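PDB 6IV9: Cas13d from uncultured Ruminococcus sp, which binds CRISPR RNA and, with its two HEPN domains, probably processes that guide and cleaves the RNA targets it recognises. Local coordinates for residues N189-M197 against E204-Y212. The protein carries 2 engineered substitutions. Numbering follows the deposited sequence.
Sequences NIVYALNNM and ESYDDFMGY
Asn195 lies over one face of the Tyr206 ring, with ND2 4.0 Å above the ring plane toward its rim and the amide and ring planes 28° apart. This is a helix-to-loop contact: the C-terminal part of helix 168-197 meets the chain that doubles back on it before helix 219-223. Tyr206 also stacks on His828.

Among the polar contacts, Asn195 ND2 donates to Val191 O one turn back at 3.0 Å, from above the carbonyl plane; Asn195 N reaches the same oxygen from the other face. ND2 also makes a weak bond to Asp207 OD1 at 3.4 Å. A leucine here would probably leave Asp207 without this partner across the contact, take from Val191 O its side-chain donor and strip the Tyr206 ring of its stacked amide.

On the apolar side, Val191 and Leu194 meet Tyr206, Phe209 and Met210; Leu281 of helix 267-291 touches Leu194 and Phe209, and Val284 touches Met210. With chi1 at 169°, Val191 turns CG1 between Tyr206 CE2 and Met210 CG, both at 4.0 Å. Bent at chi2 and chi3, Met210 crosses Leu194 at about a right angle, bringing SD to 3.8 Å from Leu194 CD1.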
loop_
_atom_site.group_PDB
_atom_site.type_symbol
_atom_site.label_atom_id
_atom_site.label_comp_id
_atom_site.label_asym_id
_atom_site.label_seq_id
_atom_site.Cartn_x
_atom_site.Cartn_y
_atom_site.Cartn_z
ATOM N N ASN A 189 -5.336 -3.291 9.252
ATOM C CA ASN A 189 -4.092 -2.786 9.874
ATOM C C ASN A 189 -4.378 -1.559 10.747
ATOM O O ASN A 189 -3.830 -1.478 11.812
ATOM C CB ASN A 189 -3.046 -2.454 8.816
ATOM C CG ASN A 189 -2.493 -3.687 8.149
ATOM O OD1 ASN A 189 -2.768 -4.780 8.572
ATOM N ND2 ASN A 189 -1.713 -3.507 7.110
ATOM N N ILE A 190 -5.178 -0.623 10.258
ATOM C CA ILE A 190 -5.462 0.620 11.032
ATOM C C ILE A 190 -6.191 0.279 12.337
ATOM O O ILE A 190 -5.828 0.783 13.360
ATOM C CB ILE A 190 -6.272 1.616 10.184
ATOM C CG1 ILE A 190 -5.491 2.091 8.961
ATOM C CG2 ILE A 190 -6.745 2.759 11.059
ATOM C CD1 ILE A 190 -6.298 2.897 7.988
ATOM N N VAL A 191 -7.179 -0.594 12.275
ATOM C CA VAL A 191 -7.931 -0.954 13.505
ATOM C C VAL A 191 -6.961 -1.596 14.501
ATOM O O VAL A 191 -7.062 -1.324 15.671
ATOM C CB VAL A 191 -9.102 -1.887 13.169
ATOM C CG1 VAL A 191 -9.721 -2.475 14.412
ATOM C CG2 VAL A 191 -10.144 -1.179 12.338
ATOM N N TYR A 192 -6.079 -2.459 14.020
ATOM C CA TYR A 192 -5.106 -3.094 14.933
ATOM C C TYR A 192 -4.196 -2.028 15.537
ATOM O O TYR A 192 -3.966 -2.049 16.711
ATOM C CB TYR A 192 -4.273 -4.134 14.189
ATOM C CG TYR A 192 -3.040 -4.556 14.935
ATOM C CD1 TYR A 192 -3.114 -5.373 16.041
ATOM C CD2 TYR A 192 -1.800 -4.104 14.549
ATOM C CE1 TYR A 192 -1.981 -5.748 16.737
ATOM C CE2 TYR A 192 -0.658 -4.472 15.229
ATOM C CZ TYR A 192 -0.746 -5.292 16.332
ATOM O OH TYR A 192 0.395 -5.642 16.974
ATOM N N ALA A 193 -3.728 -1.096 14.727
ATOM C CA ALA A 193 -2.820 -0.047 15.226
ATOM C C ALA A 193 -3.522 0.787 16.303
ATOM O O ALA A 193 -2.919 1.063 17.313
ATOM C CB ALA A 193 -2.384 0.816 14.087
ATOM N N LEU A 194 -4.771 1.155 16.071
ATOM C CA LEU A 194 -5.510 1.971 17.064
ATOM C C LEU A 194 -5.686 1.188 18.366
ATOM O O LEU A 194 -5.467 1.764 19.399
ATOM C CB LEU A 194 -6.835 2.407 16.443
ATOM C CG LEU A 194 -6.663 3.451 15.351
ATOM C CD1 LEU A 194 -7.934 3.633 14.563
ATOM C CD2 LEU A 194 -6.201 4.759 15.947
ATOM N N ASN A 195 -6.043 -0.086 18.288
ATOM C CA ASN A 195 -6.167 -0.930 19.500
ATOM C C ASN A 195 -4.806 -1.085 20.180
ATOM O O ASN A 195 -4.741 -1.031 21.393
ATOM C CB ASN A 195 -6.762 -2.297 19.192
ATOM C CG ASN A 195 -8.267 -2.225 19.128
ATOM O OD1 ASN A 195 -8.912 -2.158 20.150
ATOM N ND2 ASN A 195 -8.819 -2.163 17.938
ATOM N N ASN A 196 -3.765 -1.285 19.390
ATOM C CA ASN A 196 -2.391 -1.499 19.895
ATOM C C ASN A 196 -1.905 -0.262 20.647
ATOM O O ASN A 196 -1.254 -0.395 21.655
ATOM C CB ASN A 196 -1.421 -1.791 18.763
ATOM C CG ASN A 196 -0.053 -2.117 19.301
ATOM O OD1 ASN A 196 0.080 -2.944 20.169
ATOM N ND2 ASN A 196 0.953 -1.442 18.805
ATOM N N MET A 197 -2.322 0.903 20.169
ATOM C CA MET A 197 -1.936 2.253 20.645
ATOM C C MET A 197 -2.342 2.411 22.110
ATOM O O MET A 197 -1.704 3.170 22.816
ATOM C CB MET A 197 -2.705 3.273 19.810
ATOM C CG MET A 197 -2.152 4.643 19.802
ATOM S SD MET A 197 -1.855 5.202 18.121
ATOM C CE MET A 197 -0.338 4.318 17.789
ATOM N N GLU A 204 -8.379 -9.934 26.248
ATOM C CA GLU A 204 -9.116 -10.862 25.353
ATOM C C GLU A 204 -9.909 -10.047 24.317
ATOM O O GLU A 204 -9.790 -10.352 23.109
ATOM C CB GLU A 204 -10.029 -11.780 26.166
ATOM C CG GLU A 204 -9.618 -13.247 26.150
ATOM C CD GLU A 204 -10.636 -14.193 26.770
ATOM O OE1 GLU A 204 -11.034 -15.162 26.095
ATOM O OE2 GLU A 204 -11.037 -13.952 27.930
ATOM N N SER A 205 -10.617 -8.995 24.759
ATOM C CA SER A 205 -11.490 -8.175 23.864
ATOM C C SER A 205 -10.688 -7.468 22.759
ATOM O O SER A 205 -9.471 -7.218 22.933
ATOM C CB SER A 205 -12.335 -7.172 24.613
ATOM O OG SER A 205 -12.645 -6.055 23.785
ATOM N N TYR A 206 -11.354 -7.192 21.645
ATOM C CA TYR A 206 -10.643 -6.527 20.532
ATOM C C TYR A 206 -11.488 -5.407 19.931
ATOM O O TYR A 206 -11.031 -4.288 19.857
ATOM C CB TYR A 206 -10.196 -7.538 19.477
ATOM C CG TYR A 206 -9.336 -6.920 18.411
ATOM C CD1 TYR A 206 -8.010 -6.605 18.654
ATOM C CD2 TYR A 206 -9.867 -6.600 17.175
ATOM C CE1 TYR A 206 -7.228 -5.995 17.690
ATOM C CE2 TYR A 206 -9.094 -6.006 16.195
ATOM C CZ TYR A 206 -7.776 -5.704 16.455
ATOM O OH TYR A 206 -7.056 -5.127 15.475
ATOM N N ASP A 207 -12.680 -5.755 19.473
ATOM C CA ASP A 207 -13.440 -4.705 18.757
ATOM C C ASP A 207 -14.537 -4.087 19.602
ATOM O O ASP A 207 -15.496 -3.590 19.050
ATOM C CB ASP A 207 -13.565 -4.900 17.252
ATOM C CG ASP A 207 -12.729 -3.861 16.522
ATOM O OD1 ASP A 207 -12.039 -3.054 17.203
ATOM O OD2 ASP A 207 -12.773 -3.870 15.301
ATOM N N ASP A 208 -14.335 -4.115 20.913
ATOM C CA ASP A 208 -15.234 -3.399 21.851
ATOM C C ASP A 208 -15.061 -1.909 21.559
ATOM O O ASP A 208 -15.996 -1.139 21.790
ATOM C CB ASP A 208 -14.899 -3.724 23.305
ATOM C CG ASP A 208 -15.866 -4.729 23.895
ATOM O OD1 ASP A 208 -16.431 -5.512 23.114
ATOM O OD2 ASP A 208 -16.054 -4.704 25.116
ATOM N N PHE A 209 -13.893 -1.549 21.030
ATOM C CA PHE A 209 -13.603 -0.126 20.771
ATOM C C PHE A 209 -14.049 0.225 19.356
ATOM O O PHE A 209 -15.085 0.815 19.242
ATOM C CB PHE A 209 -12.133 0.140 21.080
ATOM C CG PHE A 209 -11.569 1.434 20.572
ATOM C CD1 PHE A 209 -12.361 2.549 20.430
ATOM C CD2 PHE A 209 -10.234 1.534 20.247
ATOM C CE1 PHE A 209 -11.834 3.738 19.968
ATOM C CE2 PHE A 209 -9.706 2.720 19.779
ATOM C CZ PHE A 209 -10.509 3.821 19.642
ATOM N N MET A 210 -13.310 -0.164 18.328
ATOM C CA MET A 210 -13.697 0.225 16.948
ATOM C C MET A 210 -15.008 -0.418 16.485
ATOM O O MET A 210 -15.696 0.205 15.710
ATOM C CB MET A 210 -12.584 -0.044 15.937
ATOM C CG MET A 210 -11.304 0.655 16.280
ATOM S SD MET A 210 -11.286 2.376 15.833
ATOM C CE MET A 210 -11.595 2.279 14.076
ATOM N N GLY A 211 -15.305 -1.632 16.930
ATOM C CA GLY A 211 -16.512 -2.367 16.510
ATOM C C GLY A 211 -17.819 -1.699 16.900
ATOM O O GLY A 211 -18.794 -1.910 16.200
ATOM N N TYR A 212 -17.853 -0.984 18.022
ATOM C CA TYR A 212 -19.109 -0.364 18.510
ATOM C C TYR A 212 -19.298 1.054 17.972
ATOM O O TYR A 212 -20.279 1.674 18.338
ATOM C CB TYR A 212 -19.161 -0.355 20.036
ATOM C CG TYR A 212 -19.383 -1.700 20.670
ATOM C CD1 TYR A 212 -20.145 -2.667 20.050
ATOM C CD2 TYR A 212 -18.826 -2.002 21.895
ATOM C CE1 TYR A 212 -20.350 -3.907 20.626
ATOM C CE2 TYR A 212 -19.016 -3.238 22.485
ATOM C CZ TYR A 212 -19.781 -4.193 21.850
ATOM O OH TYR A 212 -19.970 -5.409 22.443
#